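Local coordinates for probable dipeptidase (Pseudomonas aeruginosa, PDB 3B40), which probably hydrolyses dipeptides as a metal-dependent membrane dipeptidase of peptidase family M19, built on a TIM-barrel fold, at residues F25-T30 and V261-G266; L247-M252 and V346-I351; E337-I342 and I383-S388; Y344-K347 and H353-I356; N377-L382 and K394-N399. The protein carries 11 engineered substitutions. One frame throughout, in Å; residues are numbered along the deposited sequence.

Contact 1. Residues F25-T30 and V261-G266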
# COMPACT_ATOMS: atom_id res chain seq x y z
N PHE A 25 12.33 -5.62 -2.82
CA PHE A 25 10.99 -5.60 -3.37
C PHE A 25 10.16 -4.69 -2.51
O PHE A 25 10.20 -4.80 -1.29
CB PHE A 25 10.39 -7.01 -3.42
CG PHE A 25 8.93 -7.03 -3.83
CD1 PHE A 25 8.55 -6.66 -5.12
CD2 PHE A 25 7.94 -7.37 -2.92
CE1 PHE A 25 7.20 -6.67 -5.51
CE2 PHE A 25 6.58 -7.40 -3.31
CZ PHE A 25 6.22 -7.05 -4.59
N ASP A 26 9.43 -3.78 -3.15
CA ASP A 26 8.56 -2.82 -2.46
C ASP A 26 7.12 -3.14 -2.87
O ASP A 26 6.76 -2.98 -4.03
CB ASP A 26 8.97 -1.41 -2.87
CG ASP A 26 8.13 -0.31 -2.20
OD1 ASP A 26 6.99 -0.56 -1.74
OD2 ASP A 26 8.62 0.84 -2.15
N SER A 27 6.31 -3.60 -1.91
CA SER A 27 4.99 -4.13 -2.22
C SER A 27 3.95 -3.06 -2.47
O SER A 27 2.78 -3.38 -2.64
CB SER A 27 4.51 -5.11 -1.12
OG SER A 27 4.60 -4.50 0.16
N ARG A 28 4.35 -1.78 -2.47
CA ARG A 28 3.36 -0.72 -2.69
C ARG A 28 3.92 0.62 -3.20
O ARG A 28 4.40 1.44 -2.43
CB ARG A 28 2.48 -0.53 -1.43
CG ARG A 28 1.49 0.61 -1.52
CD ARG A 28 0.26 0.20 -2.30
NE ARG A 28 -0.74 1.27 -2.26
CZ ARG A 28 -1.35 1.76 -3.34
NH1 ARG A 28 -1.09 1.27 -4.56
NH2 ARG A 28 -2.23 2.75 -3.17
N ILE A 29 3.88 0.78 -4.51
CA ILE A 29 4.15 2.04 -5.19
C ILE A 29 3.01 2.33 -6.16
O ILE A 29 2.51 1.45 -6.88
CB ILE A 29 5.52 2.04 -5.94
CG1 ILE A 29 6.65 1.66 -4.98
CG2 ILE A 29 5.79 3.43 -6.66
CD1 ILE A 29 8.04 1.56 -5.61
N THR A 30 2.55 3.57 -6.12
CA THR A 30 1.44 3.98 -6.96
C THR A 30 1.97 4.38 -8.31
O THR A 30 3.06 4.97 -8.41
CB THR A 30 0.66 5.16 -6.31
OG1 THR A 30 -0.03 4.66 -5.19
CG2 THR A 30 -0.34 5.81 -7.28
N VAL A 261 2.31 -12.43 4.99
CA VAL A 261 3.34 -11.41 5.32
C VAL A 261 2.73 -10.05 5.56
O VAL A 261 1.81 -9.63 4.85
CB VAL A 261 4.46 -11.27 4.19
CG1 VAL A 261 5.57 -10.35 4.66
CG2 VAL A 261 5.08 -12.62 3.83
N ILE A 262 3.27 -9.34 6.55
CA ILE A 262 2.88 -7.96 6.85
C ILE A 262 3.98 -7.06 6.31
O ILE A 262 5.10 -7.06 6.82
CB ILE A 262 2.67 -7.74 8.36
CG1 ILE A 262 1.54 -8.66 8.85
CG2 ILE A 262 2.28 -6.28 8.66
CD1 ILE A 262 1.78 -9.24 10.18
N GLN A 263 3.68 -6.35 5.24
CA GLN A 263 4.70 -5.51 4.60
C GLN A 263 4.58 -4.12 5.23
O GLN A 263 3.69 -3.35 4.88
CB GLN A 263 4.51 -5.49 3.08
CG GLN A 263 4.60 -6.89 2.42
CD GLN A 263 6.02 -7.27 1.97
OE1 GLN A 263 6.43 -8.43 2.12
NE2 GLN A 263 6.75 -6.32 1.41
N VAL A 264 5.49 -3.83 6.15
CA VAL A 264 5.44 -2.62 6.99
C VAL A 264 5.72 -1.37 6.18
O VAL A 264 6.77 -1.25 5.55
CB VAL A 264 6.44 -2.70 8.17
CG1 VAL A 264 6.42 -1.40 9.00
CG2 VAL A 264 6.13 -3.92 9.08
N VAL A 265 4.81 -0.41 6.26
CA VAL A 265 4.80 0.70 5.33
C VAL A 265 5.47 1.96 5.89
O VAL A 265 5.17 2.39 7.00
CB VAL A 265 3.35 1.02 4.83
CG1 VAL A 265 2.48 1.55 5.97
CG2 VAL A 265 3.38 2.01 3.69
N GLY A 266 6.32 2.58 5.07
CA GLY A 266 6.95 3.88 5.40
C GLY A 266 5.99 5.05 5.21
O GLY A 266 6.29 5.99 4.44
O HOH W 1 9.63 -6.58 0.81

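Contact 2. Residues L247-M252 and V346-I351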
# COMPACT_ATOMS: atom_id res chain seq x y z
N LEU A 247 -2.89 -2.15 12.07
CA LEU A 247 -3.23 -3.52 12.46
C LEU A 247 -3.15 -3.77 14.00
O LEU A 247 -2.19 -3.37 14.67
CB LEU A 247 -2.27 -4.48 11.75
CG LEU A 247 -2.37 -4.62 10.21
CD1 LEU A 247 -1.28 -5.51 9.67
CD2 LEU A 247 -3.74 -5.18 9.82
N SER A 248 -4.15 -4.44 14.55
CA SER A 248 -4.11 -4.91 15.93
C SER A 248 -3.19 -6.12 15.90
O SER A 248 -2.96 -6.68 14.83
CB SER A 248 -5.49 -5.32 16.41
OG SER A 248 -5.97 -6.43 15.66
N ASP A 249 -2.68 -6.51 17.06
CA ASP A 249 -1.87 -7.76 17.19
C ASP A 249 -2.64 -8.96 16.65
O ASP A 249 -2.07 -9.78 15.93
CB ASP A 249 -1.48 -8.02 18.65
CG ASP A 249 -0.47 -7.01 19.17
OD1 ASP A 249 -0.12 -6.01 18.49
OD2 ASP A 249 0.01 -7.26 20.29
N HIS A 250 -3.93 -9.04 16.96
CA HIS A 250 -4.76 -10.17 16.50
C HIS A 250 -4.90 -10.25 14.96
O HIS A 250 -4.88 -11.33 14.39
CB HIS A 250 -6.14 -10.15 17.17
CG HIS A 250 -6.99 -11.33 16.79
ND1 HIS A 250 -8.01 -11.24 15.87
CD2 HIS A 250 -6.94 -12.62 17.18
CE1 HIS A 250 -8.56 -12.43 15.71
NE2 HIS A 250 -7.93 -13.29 16.49
N GLU A 251 -5.05 -9.10 14.30
CA GLU A 251 -5.10 -9.07 12.83
C GLU A 251 -3.79 -9.60 12.22
O GLU A 251 -3.81 -10.41 11.27
CB GLU A 251 -5.39 -7.64 12.33
CG GLU A 251 -6.83 -7.22 12.56
CD GLU A 251 -7.11 -5.76 12.23
OE1 GLU A 251 -6.51 -4.84 12.85
OE2 GLU A 251 -7.95 -5.52 11.35
N MET A 252 -2.67 -9.17 12.79
CA MET A 252 -1.33 -9.67 12.46
C MET A 252 -1.22 -11.19 12.65
O MET A 252 -0.67 -11.89 11.79
CB MET A 252 -0.25 -8.97 13.32
CG MET A 252 0.04 -7.46 13.03
SD MET A 252 1.32 -6.67 14.15
CE MET A 252 0.27 -5.36 14.66
N VAL A 346 7.91 -7.94 13.89
CA VAL A 346 8.75 -9.12 14.02
C VAL A 346 8.57 -9.77 15.40
O VAL A 346 8.40 -10.98 15.48
CB VAL A 346 10.24 -8.81 13.71
CG1 VAL A 346 11.15 -9.96 14.13
CG2 VAL A 346 10.44 -8.45 12.22
N LYS A 347 8.57 -8.98 16.48
CA LYS A 347 8.25 -9.50 17.82
C LYS A 347 6.98 -10.31 17.87
O LYS A 347 6.91 -11.33 18.58
CB LYS A 347 8.01 -8.34 18.81
CG LYS A 347 9.21 -7.60 19.26
CD LYS A 347 10.07 -8.47 20.18
CE LYS A 347 11.26 -7.68 20.71
NZ LYS A 347 12.02 -8.58 21.61
N LYS A 348 5.97 -9.82 17.16
CA LYS A 348 4.65 -10.40 17.18
C LYS A 348 4.50 -11.63 16.24
O LYS A 348 3.96 -12.65 16.67
CB LYS A 348 3.58 -9.32 16.89
CG LYS A 348 3.48 -8.23 17.98
CD LYS A 348 3.47 -8.81 19.40
CE LYS A 348 3.45 -7.72 20.46
NZ LYS A 348 3.23 -8.22 21.84
N VAL A 349 4.99 -11.54 15.00
CA VAL A 349 4.77 -12.65 14.05
C VAL A 349 6.01 -13.46 13.62
O VAL A 349 5.86 -14.51 13.00
CB VAL A 349 3.95 -12.21 12.81
CG1 VAL A 349 2.61 -11.65 13.28
CG2 VAL A 349 4.71 -11.12 12.04
N GLY A 350 7.21 -12.97 13.93
CA GLY A 350 8.45 -13.65 13.59
C GLY A 350 9.03 -13.16 12.28
O GLY A 350 8.28 -12.69 11.39
N ILE A 351 10.35 -13.30 12.13
CA ILE A 351 11.07 -12.68 11.00
C ILE A 351 10.51 -13.15 9.66
O ILE A 351 10.63 -12.45 8.67
CB ILE A 351 12.64 -12.89 11.06
CG1 ILE A 351 13.36 -12.08 9.98
CG2 ILE A 351 13.06 -14.35 10.96
CD1 ILE A 351 13.41 -10.58 10.29

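Contact 3. Residues E337-I342 and I383-S388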
# COMPACT_ATOMS: atom_id res chain seq x y z
N GLU A 337 11.36 5.36 13.32
CA GLU A 337 9.97 4.90 13.45
C GLU A 337 9.62 3.75 12.51
O GLU A 337 8.96 2.79 12.90
CB GLU A 337 9.03 6.08 13.20
CG GLU A 337 9.00 7.08 14.36
CD GLU A 337 10.02 8.19 14.27
OE1 GLU A 337 10.88 8.19 13.38
OE2 GLU A 337 9.92 9.11 15.13
N LEU A 338 10.08 3.84 11.27
CA LEU A 338 9.87 2.76 10.35
C LEU A 338 10.42 1.45 10.91
O LEU A 338 9.75 0.42 10.86
CB LEU A 338 10.49 3.06 8.97
CG LEU A 338 10.29 1.91 7.99
CD1 LEU A 338 8.82 1.47 7.83
CD2 LEU A 338 10.94 2.22 6.63
N VAL A 339 11.63 1.47 11.44
CA VAL A 339 12.22 0.22 11.94
C VAL A 339 11.67 -0.20 13.32
O VAL A 339 11.61 -1.39 13.64
CB VAL A 339 13.76 0.25 11.87
CG1 VAL A 339 14.39 -1.01 12.52
CG2 VAL A 339 14.15 0.33 10.40
N ASP A 340 11.27 0.76 14.15
CA ASP A 340 10.47 0.44 15.36
C ASP A 340 9.26 -0.41 14.97
O ASP A 340 8.98 -1.44 15.59
CB ASP A 340 9.95 1.71 15.99
CG ASP A 340 11.01 2.48 16.76
OD1 ASP A 340 12.14 1.98 16.99
OD2 ASP A 340 10.68 3.62 17.15
N ALA A 341 8.56 0.02 13.91
CA ALA A 341 7.40 -0.71 13.41
C ALA A 341 7.81 -2.09 12.91
O ALA A 341 7.15 -3.09 13.21
CB ALA A 341 6.70 0.08 12.33
N ILE A 342 8.92 -2.17 12.18
CA ILE A 342 9.44 -3.49 11.77
C ILE A 342 9.75 -4.37 12.99
O ILE A 342 9.34 -5.53 13.03
CB ILE A 342 10.68 -3.35 10.83
CG1 ILE A 342 10.25 -2.64 9.51
CG2 ILE A 342 11.33 -4.72 10.58
CD1 ILE A 342 11.39 -2.35 8.51
N ILE A 383 20.71 -2.88 9.73
CA ILE A 383 22.05 -3.29 10.19
C ILE A 383 22.33 -2.77 11.62
O ILE A 383 22.68 -3.52 12.53
CB ILE A 383 23.15 -2.81 9.20
CG1 ILE A 383 23.06 -3.59 7.88
CG2 ILE A 383 24.54 -2.98 9.79
CD1 ILE A 383 23.79 -2.93 6.70
N THR A 384 22.11 -1.48 11.81
CA THR A 384 22.36 -0.80 13.07
C THR A 384 21.59 -1.45 14.25
O THR A 384 22.11 -1.54 15.37
CB THR A 384 22.01 0.69 12.90
OG1 THR A 384 22.87 1.23 11.89
CG2 THR A 384 22.17 1.48 14.20
N ARG A 385 20.39 -1.93 13.99
CA ARG A 385 19.62 -2.56 15.05
C ARG A 385 19.97 -4.00 15.31
O ARG A 385 19.45 -4.59 16.25
CB ARG A 385 18.14 -2.45 14.79
CG ARG A 385 17.77 -1.03 14.75
CD ARG A 385 16.54 -0.75 15.53
NE ARG A 385 16.12 0.58 15.17
CZ ARG A 385 14.93 1.07 15.42
NH1 ARG A 385 14.00 0.33 16.03
NH2 ARG A 385 14.67 2.30 15.05
N GLY A 386 20.81 -4.58 14.47
CA GLY A 386 21.30 -5.94 14.70
C GLY A 386 20.68 -7.05 13.86
O GLY A 386 20.87 -8.23 14.16
N TYR A 387 19.94 -6.69 12.81
CA TYR A 387 19.44 -7.69 11.86
C TYR A 387 20.58 -8.30 11.02
O TYR A 387 21.48 -7.58 10.56
CB TYR A 387 18.38 -7.08 10.94
CG TYR A 387 17.06 -6.81 11.63
CD1 TYR A 387 16.85 -5.60 12.31
CD2 TYR A 387 16.04 -7.75 11.62
CE1 TYR A 387 15.64 -5.33 12.93
CE2 TYR A 387 14.81 -7.50 12.27
CZ TYR A 387 14.63 -6.29 12.91
OH TYR A 387 13.44 -6.03 13.57
N SER A 388 20.51 -9.61 10.80
CA SER A 388 21.51 -10.29 10.01
C SER A 388 21.23 -10.08 8.55
O SER A 388 20.14 -9.66 8.19
CB SER A 388 21.50 -11.78 10.32
OG SER A 388 20.29 -12.35 9.86

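Contact 4. Residues Y344-K347 and H353-I356. With CD (cadmium ion), chain C.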
# COMPACT_ATOMS: atom_id res chain seq x y z
N TYR A 344 8.58 -4.21 16.05
CA TYR A 344 7.33 -4.62 16.72
C TYR A 344 6.64 -5.77 16.01
O TYR A 344 6.14 -6.69 16.66
CB TYR A 344 6.37 -3.43 16.84
CG TYR A 344 5.12 -3.78 17.63
CD1 TYR A 344 5.10 -3.66 19.02
CD2 TYR A 344 3.98 -4.24 16.99
CE1 TYR A 344 3.96 -3.99 19.75
CE2 TYR A 344 2.84 -4.60 17.69
CZ TYR A 344 2.84 -4.48 19.09
OH TYR A 344 1.71 -4.79 19.79
N THR A 345 6.57 -5.69 14.69
CA THR A 345 5.85 -6.66 13.89
C THR A 345 6.58 -8.00 13.96
O THR A 345 5.95 -9.05 14.12
CB THR A 345 5.63 -6.14 12.43
OG1 THR A 345 5.09 -4.83 12.48
CG2 THR A 345 4.62 -7.00 11.66
N VAL A 346 7.91 -7.94 13.89
CA VAL A 346 8.75 -9.12 14.02
C VAL A 346 8.57 -9.77 15.40
O VAL A 346 8.40 -10.98 15.48
CB VAL A 346 10.24 -8.81 13.71
CG1 VAL A 346 11.15 -9.96 14.13
CG2 VAL A 346 10.44 -8.45 12.22
N LYS A 347 8.57 -8.98 16.48
CA LYS A 347 8.25 -9.50 17.82
C LYS A 347 6.98 -10.31 17.87
O LYS A 347 6.91 -11.33 18.58
CB LYS A 347 8.01 -8.34 18.81
CG LYS A 347 9.21 -7.60 19.26
CD LYS A 347 10.07 -8.47 20.18
CE LYS A 347 11.26 -7.68 20.71
NZ LYS A 347 12.02 -8.58 21.61
N HIS A 353 7.56 -13.42 8.59
CA HIS A 353 6.23 -12.92 8.24
C HIS A 353 6.15 -11.42 8.11
O HIS A 353 5.04 -10.84 8.19
CB HIS A 353 5.20 -13.43 9.25
CG HIS A 353 5.11 -14.91 9.26
ND1 HIS A 353 4.48 -15.61 8.25
CD2 HIS A 353 5.65 -15.84 10.09
CE1 HIS A 353 4.59 -16.90 8.49
NE2 HIS A 353 5.28 -17.06 9.60
N VAL A 354 7.33 -10.82 7.91
CA VAL A 354 7.45 -9.37 7.79
C VAL A 354 8.18 -8.94 6.48
O VAL A 354 9.11 -9.61 6.00
CB VAL A 354 8.11 -8.73 9.07
CG1 VAL A 354 8.00 -7.19 9.06
CG2 VAL A 354 7.44 -9.25 10.36
N GLY A 355 7.74 -7.82 5.93
CA GLY A 355 8.35 -7.22 4.72
C GLY A 355 8.32 -5.71 4.85
O GLY A 355 8.11 -5.19 5.93
N ILE A 356 8.50 -5.01 3.72
CA ILE A 356 8.71 -3.56 3.73
C ILE A 356 7.98 -2.99 2.53
O ILE A 356 7.93 -3.62 1.48
CB ILE A 356 10.26 -3.18 3.62
CG1 ILE A 356 11.08 -3.88 4.71
CG2 ILE A 356 10.46 -1.63 3.68
CD1 ILE A 356 12.62 -3.85 4.47
CD CD C . 6.02 -19.13 10.27
O HOH W 2 5.47 -20.14 7.81
O HOH W 3 7.63 -19.52 8.64
O HOH W 4 4.09 -19.25 11.84
O HOH W 5 7.31 -18.15 12.09

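Contact 5. Residues N377-L382 and K394-N399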
# COMPACT_ATOMS: atom_id res chain seq x y z
N ASN A 377 19.38 3.02 2.78
CA ASN A 377 19.22 3.74 4.05
C ASN A 377 18.36 2.94 5.05
O ASN A 377 18.65 2.96 6.24
CB ASN A 377 18.57 5.09 3.81
CG ASN A 377 19.53 6.10 3.20
OD1 ASN A 377 20.71 5.79 2.96
ND2 ASN A 377 19.04 7.33 2.97
N VAL A 378 17.34 2.24 4.55
CA VAL A 378 16.47 1.40 5.39
C VAL A 378 17.33 0.25 5.86
O VAL A 378 17.36 -0.07 7.07
CB VAL A 378 15.22 0.82 4.59
CG1 VAL A 378 14.36 -0.06 5.49
CG2 VAL A 378 14.35 1.95 4.01
N THR A 379 18.07 -0.34 4.92
CA THR A 379 19.00 -1.41 5.27
C THR A 379 20.06 -1.00 6.30
O THR A 379 20.42 -1.78 7.18
CB THR A 379 19.66 -2.01 4.01
OG1 THR A 379 18.62 -2.51 3.15
CG2 THR A 379 20.59 -3.17 4.39
N ALA A 380 20.56 0.22 6.19
CA ALA A 380 21.53 0.75 7.16
C ALA A 380 20.97 0.83 8.59
O ALA A 380 21.68 0.53 9.56
CB ALA A 380 22.00 2.11 6.72
N GLU A 381 19.71 1.26 8.71
CA GLU A 381 19.02 1.27 10.02
C GLU A 381 18.80 -0.16 10.55
O GLU A 381 18.96 -0.39 11.74
CB GLU A 381 17.70 2.04 9.96
CG GLU A 381 16.98 2.23 11.33
CD GLU A 381 17.79 2.96 12.40
OE1 GLU A 381 18.66 3.79 12.06
OE2 GLU A 381 17.54 2.69 13.60
N LEU A 382 18.39 -1.08 9.66
CA LEU A 382 18.31 -2.52 10.00
C LEU A 382 19.65 -3.12 10.48
O LEU A 382 19.72 -3.79 11.52
CB LEU A 382 17.75 -3.33 8.83
CG LEU A 382 16.28 -3.08 8.46
CD1 LEU A 382 15.96 -3.61 7.04
CD2 LEU A 382 15.39 -3.68 9.55
N LYS A 394 15.12 -11.51 3.89
CA LYS A 394 13.73 -11.95 4.07
C LYS A 394 12.79 -10.74 4.10
O LYS A 394 11.82 -10.70 3.36
CB LYS A 394 13.60 -12.73 5.38
CG LYS A 394 14.34 -14.05 5.43
CD LYS A 394 13.89 -14.91 6.60
CE LYS A 394 14.66 -16.22 6.56
NZ LYS A 394 14.41 -17.04 7.77
N LEU A 395 13.14 -9.73 4.91
CA LEU A 395 12.42 -8.44 4.97
C LEU A 395 12.26 -7.77 3.63
O LEU A 395 11.18 -7.31 3.29
CB LEU A 395 13.06 -7.45 5.99
CG LEU A 395 12.86 -7.72 7.48
CD1 LEU A 395 13.82 -6.89 8.34
CD2 LEU A 395 11.39 -7.44 7.91
N TRP A 396 13.34 -7.73 2.84
CA TRP A 396 13.33 -7.03 1.54
C TRP A 396 12.71 -7.80 0.38
O TRP A 396 12.80 -7.38 -0.80
CB TRP A 396 14.74 -6.59 1.17
CG TRP A 396 15.02 -5.16 1.55
CD1 TRP A 396 16.04 -4.71 2.33
CD2 TRP A 396 14.25 -4.01 1.18
NE1 TRP A 396 15.96 -3.35 2.47
CE2 TRP A 396 14.88 -2.89 1.75
CE3 TRP A 396 13.08 -3.82 0.40
CZ2 TRP A 396 14.39 -1.59 1.60
CZ3 TRP A 396 12.59 -2.51 0.23
CH2 TRP A 396 13.24 -1.43 0.84
N GLY A 397 12.06 -8.93 0.68
CA GLY A 397 11.35 -9.66 -0.37
C GLY A 397 11.30 -11.17 -0.28
O GLY A 397 10.38 -11.78 -0.85
N GLY A 398 12.27 -11.79 0.39
CA GLY A 398 12.30 -13.26 0.55
C GLY A 398 10.98 -13.83 1.08
O GLY A 398 10.50 -14.85 0.61
N ASN A 399 10.41 -13.16 2.08
CA ASN A 399 9.16 -13.63 2.69
C ASN A 399 8.01 -13.51 1.72
O ASN A 399 7.20 -14.46 1.57
CB ASN A 399 8.87 -12.81 3.95
CG ASN A 399 9.84 -13.10 5.08
OD1 ASN A 399 10.37 -14.21 5.19
ND2 ASN A 399 10.04 -12.11 5.96

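Contact 1. Residues F25-T30 and V261-G266
S27 and Q263 reach for each other inside the TIM barrel, from strand 25-29 and from strand 261-265, with the backbones still 7.0 Å apart between the S27 CA and Q263 CA atoms. Each CB points at the opposing segment. The Q263 chain does not run straight at its partner: chi2 of -91° bends it beyond CG, and the amide folds round the serine. S27 OG therefore lies alongside the glutamine, meeting its root and its end together. S27 OG is 3.1 Å from Q263 CB, a tight approach, while Q263 NE2 donates a weak hydrogen bond of 3.1 Å to the same S27 OG, clearly bent at 134°. The firmer polar partner of this hydroxyl is the carbonyl oxygen of S233 on strand 230-235. A water joins the segments a second time, 3.0 Å from Q263 NE2, whose N-H it accepts, and 2.8 Å from F25 O. The F25 ring turns one face to the backbone N of S27, offset toward the rim, and it also meets the rings of F122 and F400. At the serine the chain turns a corner, spanned by an Asx turn in which R28 N donates to D26 OD1 over 3.0 Å. Strand 354-357 borders the pair through S357, which S27 touches. Chemically, this is a buried polar spot: the hydroxyl is tied to S233 and only lightly to the amide, whose nitrogen also bonds the water and has I356 O close by. The segments are linked by a weak bond and a bridging water, with no ion pair between S27 and Q263.

Contact 2. Residues L247-M252 and V346-I351
A capping box opens helix 249-257, and the turn it starts packs against the closing turn of helix 335-349, D249 facing K348 and M252 facing V349. In the box, E251 N donates to S248 OG at 3.1 Å. S248 N returns a nearly straight bond (174°, 2.9 Å) to E251 OE1, on the lone pair away from the other carboxylate oxygen. On the outer side of the contact, K348 bends at chi2 and brings its end across D249. The D249 OD2 atom lies 3.5 Å from K348 CE and 3.7 Å from K348 NZ, a long salt bridge, whereas D249 OD1 is taken by the hydroxyl of Y344. Deeper in, the pairing is apolar: V349 CG1 sits 3.9 Å from M252 CB and 3.6 Å from M252 O, so one methyl rests on both side chain and backbone. G350, with positive phi, then takes the chain out of helix 335-349. Both helices belong to the outer layer of the barrel. Beneath them, M252 and V349 share I262 of strand 261-265, V349 also reaches V354 of strand 354-357, and M252 touches P237 in a loop.

Contact 3. Residues E337-I342 and I383-S388
R385, near the C-terminal end of helix 375-385, stretches over V339 to reach D340, both on helix 335-349. Its CB points toward that helix, and the chain then bends at chi2 (-135°) to pass over the valine methyl. R385 CG and CD pass V339 CG1, CD at 3.7 Å. R385 NE comes closer still, 3.5 Å from V339 CG1, and the same methyl lies over one face of the guanidinium, offset toward its rim. At the tip, both terminal nitrogens converge on a single oxygen. R385 NH1 is 2.7 Å from D340 OD1 in a salt bridge, and R385 NH2 makes a weaker bond of 3.2 Å to D340 OD1. With both nitrogens on OD1 alone, and the carboxylate and guanidinium planes 59° apart, this is not the flat two-oxygen fork. The acid oxygen sits at the guanidinium edge, 18° out of its plane. Other partners share the charge: E381 takes NE, D343 takes NH1, and the carbonyl of K336 takes NH2, while K336 NZ holds the other oxygen of D340. After R385 a Schellman motif at G386 turns the chain and delivers Y387, whose OH comes 3.9 Å from I342 CG2 and is hydrogen-bonded to D343. The tyrosine also leans on L382, so helix 335-349 here faces the end of helix 375-385, with I392 and L395 of helix 389-409 packed against the tyrosine.

Contact 4. Residues Y344-K347 and H353-I356
Helix 335-349 passes beside strand 354-357 with the CA atoms of V346 and V354 6.4 Å apart, and the side chains meet through methyl groups. V354 carries the contact. Its chi1 of -170° sets CG1 anti to the backbone N and leaves CG2 to face the helix, where CG2 meets two successive residues. V354 CG2 lies 3.6 Å from V346 CG2 and 3.8 Å from T345 CG2. It also comes within 3.8 Å of the backbone N of V346, so this methyl is seated against the helix itself as well as its side chains. The V346 and V354 side chains cross at about a right angle. T345 turns its methyl to the strand while its hydroxyl is hydrogen-bonded to the carbonyl of A341. Just before the strand, H353 binds a cadmium ion through NE2 at 2.3 Å. The metal is nearly symmetric about the ring, and four waters complete the coordination observed. H353 ND1 is hydrogen-bonded to the carbonyl of G260, which, with the metal, restrains the rotation of the imidazole. The ion sits by the N-terminal end of the strand, whereas TIM-barrel active sites lie at the C-terminal ends. The chemistry thus splits in two: plain van der Waals packing joins helix to strand, while the adjoining histidine, steered by a carbonyl, offers one nitrogen to a mostly water-bound metal, consistent with an adventitious site.

Contact 5. Residues N377-L382 and K394-N399
W396 and T379 join two helices of the TIM barrel's outer layer, 389-409 and 375-385, by an indole-to-hydroxyl hydrogen bond. W396 NE1 donates to T379 OG1 at 2.9 Å; the bond is bent (137°), with the oxygen tilted 21° out of the indole plane. Beside it, W396 CZ2 lies 3.9 Å from V378 CB, and one turn along, L382 CD2 packs on L395 CD1 at 3.8 Å. The three pairs form a buried seam: polar at the threonine, apolar to either side of it along helix 375-385. The segments meet steeply, 110° between their directions, and their axes stay 12.0 Å apart, so the large indole and the two leucines span the distance. In the next shell, H19 is the stronger partner of T379 OG1, bonded through its NE2, and its ring also meets the indole edge to face, so the same histidine positions both members of the first-shell bond. I392 touches T379 and L382 from the start of helix 389-409, while L335 flanks V378. On the barrel side, I356 of strand 354-357 lies against W396 and L395, and V354 also touches L395. The tryptophan itself lies within a wider pi-type turn, 394-398, of helix 389-409, and G397 next to it takes a positive phi. The carbonyl oxygen of K394 accepts twice there, from G397 N at 3.2 Å and from N399 N at 3.1 Å.

Contacts 1 and 4 meet on neighbouring strands, where I262 N lies 2.8 Å from H353 O and I262 O 2.9 Å from G355 N. Helix 335-349 serves contacts 3, 4 and 2, in that order along its length, and contacts 2 and 4 have centres 7 Å apart. Contact 5 adds helix 389-409 to helix 375-385, which contact 3 already uses: L395 CD2 lies 3.6 Å from V354 CG1, and N399 ND2 2.7 Å from V354 O. I342 CG2 reaches L395 CD2 at 3.8 Å, tying contact 3 to contact 5. Cadmium is part of contact 4 and about 8 Å from the V349 side chain; calcium is about 8 Å from the T379 side chain.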